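Local coordinates for single-stranded DNA-binding protein (Thermotoga maritima, PDB 1Z9F) that probably binds single-stranded DNA as a homotetramer, its chain belonging to the OB-fold family of single-strand binding proteins, at residues A[38-46]-A[74-82]. Sequence-based numbering, arbitrary orientation.
Sequences TPVTTFTIA and AEFARTYLT
Strand 39-46 crosses helix 74-80 at 53°, their axes approaching to 7.1 Å, and the backbones come nearest where Thr-41 faces Ala-74, with their CA atoms 4.7 Å apart. Pro-39, Thr-41 and Phe-43, alternate residues of the strand, point toward the helix. At the start of the contact the Ala-74 methyl lies beside Pro-39, CB to CB 4.0 Å, while the proline ring and the Glu-75 CG methylene meet obliquely, Pro-39 CG lying 3.9 Å from Glu-75 CG. The Thr-41 side chain divides its two branches. Its methyl, Thr-41 CG2, rests 3.7 Å from Ala-77 CB. Thr-41 OG1, set beside the backbone N (chi1 -56°), comes within 2.8 Å of Ala-74 O, but the stronger partner of this hydroxyl is Glu-31 OE1 of strand 16-33. Ala-74 O itself receives the helical bond from Arg-78 N. Farther along, Leu-81, the first residue beyond the helix, sets its CD1 methyl over one face of the Phe-43 ring in a CH-pi contact, 3.7 Å from the centroid of that ring and 28° off its normal, displaced toward the rim. Ala-77 CB approaches the same ring obliquely. An alanine in place of Phe-43 would probably leave the Leu-81 methyl without its aromatic partner and open a gap between strand and helix end. Helix 71-80, which connects strands 62-70 and 86-96 of the OB fold, thus lies against strand 39-48 through Ala-74 and Ala-77, and Leu-81 continues onto Val-87 and Val-116; the interface is largely apolar, with the Thr-41 hydroxyl, between Glu-31 and Ala-74 O, as its polar point.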
loop_
_atom_site.group_PDB
_atom_site.type_symbol
_atom_site.label_atom_id
_atom_site.label_comp_id
_atom_site.label_asym_id
_atom_site.label_seq_id
_atom_site.Cartn_x
_atom_site.Cartn_y
_atom_site.Cartn_z
ATOM N N THR A 38 -9.278 5.863 -21.727
ATOM C CA THR A 38 -8.841 4.818 -22.651
ATOM C C THR A 38 -7.460 4.275 -22.246
ATOM O O THR A 38 -7.337 3.095 -21.927
ATOM C CB THR A 38 -8.841 5.307 -24.137
ATOM O OG1 THR A 38 -10.189 5.476 -24.598
ATOM C CG2 THR A 38 -8.127 4.314 -25.063
ATOM N N PRO A 39 -6.420 5.131 -22.240
ATOM C CA PRO A 39 -5.079 4.569 -22.120
ATOM C C PRO A 39 -4.739 4.094 -20.708
ATOM O O PRO A 39 -4.929 4.823 -19.734
ATOM C CB PRO A 39 -4.167 5.729 -22.562
ATOM C CG PRO A 39 -5.104 6.802 -23.103
ATOM C CD PRO A 39 -6.364 6.597 -22.346
ATOM N N VAL A 40 -4.249 2.862 -20.609
ATOM C CA VAL A 40 -3.817 2.287 -19.342
ATOM C C VAL A 40 -2.415 1.753 -19.523
ATOM O O VAL A 40 -2.139 1.000 -20.447
ATOM C CB VAL A 40 -4.729 1.131 -18.886
ATOM C CG1 VAL A 40 -4.571 0.873 -17.422
ATOM C CG2 VAL A 40 -6.168 1.448 -19.206
ATOM N N THR A 41 -1.534 2.164 -18.633
ATOM C CA THR A 41 -0.162 1.733 -18.636
ATOM C C THR A 41 0.128 1.183 -17.236
ATOM O O THR A 41 -0.249 1.768 -16.234
ATOM C CB THR A 41 0.773 2.891 -19.014
ATOM O OG1 THR A 41 0.373 3.425 -20.287
ATOM C CG2 THR A 41 2.208 2.429 -19.094
ATOM N N THR A 42 0.726 0.003 -17.200
ATOM C CA THR A 42 1.084 -0.626 -15.977
ATOM C C THR A 42 2.583 -0.823 -15.991
ATOM O O THR A 42 3.208 -0.883 -17.054
ATOM C CB THR A 42 0.363 -1.973 -15.770
ATOM O OG1 THR A 42 0.768 -2.921 -16.773
ATOM C CG2 THR A 42 -1.146 -1.775 -15.806
ATOM N N PHE A 43 3.141 -0.865 -14.785
ATOM C CA PHE A 43 4.534 -1.198 -14.565
ATOM C C PHE A 43 4.709 -1.510 -13.089
ATOM O O PHE A 43 3.898 -1.126 -12.266
ATOM C CB PHE A 43 5.472 -0.070 -15.006
ATOM C CG PHE A 43 5.191 1.253 -14.376
ATOM C CD1 PHE A 43 4.221 2.093 -14.899
ATOM C CD2 PHE A 43 5.932 1.690 -13.288
ATOM C CE1 PHE A 43 3.971 3.345 -14.336
ATOM C CE2 PHE A 43 5.691 2.944 -12.704
ATOM C CZ PHE A 43 4.705 3.771 -13.234
ATOM N N THR A 44 5.751 -2.259 -12.780
ATOM C CA THR A 44 6.015 -2.685 -11.434
ATOM C C THR A 44 7.340 -2.067 -11.074
ATOM O O THR A 44 8.268 -2.033 -11.892
ATOM C CB THR A 44 6.061 -4.235 -11.276
ATOM O OG1 THR A 44 7.401 -4.716 -11.447
ATOM C CG2 THR A 44 5.104 -4.942 -12.280
ATOM N N ILE A 45 7.399 -1.542 -9.852
ATOM C CA ILE A 45 8.605 -0.918 -9.345
ATOM C C ILE A 45 9.219 -1.779 -8.244
ATOM O O ILE A 45 8.520 -2.549 -7.570
ATOM C CB ILE A 45 8.349 0.531 -8.862
ATOM C CG1 ILE A 45 7.196 0.586 -7.851
ATOM C CG2 ILE A 45 8.065 1.434 -10.076
ATOM C CD1 ILE A 45 7.018 1.940 -7.213
ATOM N N ALA A 46 10.535 -1.672 -8.097
ATOM C CA ALA A 46 11.242 -2.348 -7.028
ATOM C C ALA A 46 11.486 -1.298 -5.981
ATOM O O ALA A 46 12.172 -0.316 -6.259
ATOM C CB ALA A 46 12.556 -2.919 -7.521
ATOM N N ALA A 74 -1.069 7.558 -17.926
ATOM C CA ALA A 74 -0.792 6.351 -18.729
ATOM C C ALA A 74 0.003 6.729 -19.959
ATOM O O ALA A 74 1.021 6.115 -20.245
ATOM C CB ALA A 74 -2.079 5.648 -19.138
ATOM N N GLU A 75 -0.463 7.759 -20.664
ATOM C CA GLU A 75 0.222 8.252 -21.857
ATOM C C GLU A 75 1.636 8.706 -21.514
ATOM O O GLU A 75 2.596 8.308 -22.178
ATOM C CB GLU A 75 -0.543 9.411 -22.512
ATOM C CG GLU A 75 -1.917 9.048 -23.045
ATOM C CD GLU A 75 -2.634 10.236 -23.651
ATOM O OE1 GLU A 75 -2.119 10.789 -24.650
ATOM O OE2 GLU A 75 -3.713 10.609 -23.136
ATOM N N PHE A 76 1.760 9.543 -20.484
ATOM C CA PHE A 76 3.075 9.980 -20.012
ATOM C C PHE A 76 3.939 8.778 -19.641
ATOM O O PHE A 76 5.123 8.733 -19.972
ATOM C CB PHE A 76 2.959 10.931 -18.813
ATOM C CG PHE A 76 4.199 10.968 -17.950
ATOM C CD1 PHE A 76 4.320 10.127 -16.852
ATOM C CD2 PHE A 76 5.252 11.817 -18.257
ATOM C CE1 PHE A 76 5.468 10.131 -16.081
ATOM C CE2 PHE A 76 6.402 11.839 -17.477
ATOM C CZ PHE A 76 6.510 10.995 -16.390
ATOM N N ALA A 77 3.336 7.803 -18.962
ATOM C CA ALA A 77 4.083 6.656 -18.448
ATOM C C ALA A 77 4.736 5.906 -19.586
ATOM O O ALA A 77 5.956 5.830 -19.673
ATOM C CB ALA A 77 3.183 5.717 -17.638
ATOM N N ARG A 78 3.904 5.387 -20.473
ATOM C CA ARG A 78 4.371 4.640 -21.648
ATOM C C ARG A 78 5.389 5.377 -22.534
ATOM O O ARG A 78 6.403 4.790 -22.906
ATOM C CB ARG A 78 3.184 4.198 -22.479
ATOM C CG ARG A 78 3.585 3.510 -23.753
ATOM C CD ARG A 78 4.248 2.137 -23.501
ATOM N NE ARG A 78 4.958 1.618 -24.676
ATOM C CZ ARG A 78 4.405 1.355 -25.854
ATOM N NH1 ARG A 78 3.116 1.576 -26.079
ATOM N NH2 ARG A 78 5.156 0.873 -26.836
ATOM N N THR A 79 5.148 6.647 -22.849
ATOM C CA THR A 79 6.057 7.368 -23.758
ATOM C C THR A 79 7.326 7.918 -23.083
ATOM O O THR A 79 8.229 8.385 -23.775
ATOM C CB THR A 79 5.352 8.504 -24.602
ATOM O OG1 THR A 79 5.219 9.711 -23.849
ATOM C CG2 THR A 79 3.982 8.068 -25.109
ATOM N N TYR A 80 7.404 7.862 -21.754
ATOM C CA TYR A 80 8.590 8.365 -21.037
ATOM C C TYR A 80 9.276 7.374 -20.088
ATOM O O TYR A 80 10.494 7.434 -19.947
ATOM C CB TYR A 80 8.266 9.676 -20.312
ATOM C CG TYR A 80 7.952 10.810 -21.261
ATOM C CD1 TYR A 80 8.968 11.533 -21.868
ATOM C CD2 TYR A 80 6.638 11.145 -21.567
ATOM C CE1 TYR A 80 8.688 12.566 -22.744
ATOM C CE2 TYR A 80 6.344 12.172 -22.442
ATOM C CZ TYR A 80 7.369 12.881 -23.032
ATOM O OH TYR A 80 7.064 13.904 -23.914
ATOM N N LEU A 81 8.528 6.470 -19.453
ATOM C CA LEU A 81 9.114 5.542 -18.458
ATOM C C LEU A 81 9.783 4.319 -19.099
ATOM O O LEU A 81 9.215 3.696 -19.996
ATOM C CB LEU A 81 8.055 5.047 -17.463
ATOM C CG LEU A 81 7.190 6.061 -16.717
ATOM C CD1 LEU A 81 6.396 5.363 -15.612
ATOM C CD2 LEU A 81 8.021 7.179 -16.139
ATOM N N THR A 82 10.981 3.974 -18.621
ATOM C CA THR A 82 11.685 2.753 -19.056
ATOM C C THR A 82 12.323 2.043 -17.855
ATOM O O THR A 82 12.502 2.643 -16.804
ATOM C CB THR A 82 12.771 3.051 -20.125
ATOM O OG1 THR A 82 13.809 3.862 -19.562
ATOM C CG2 THR A 82 12.169 3.762 -21.323
#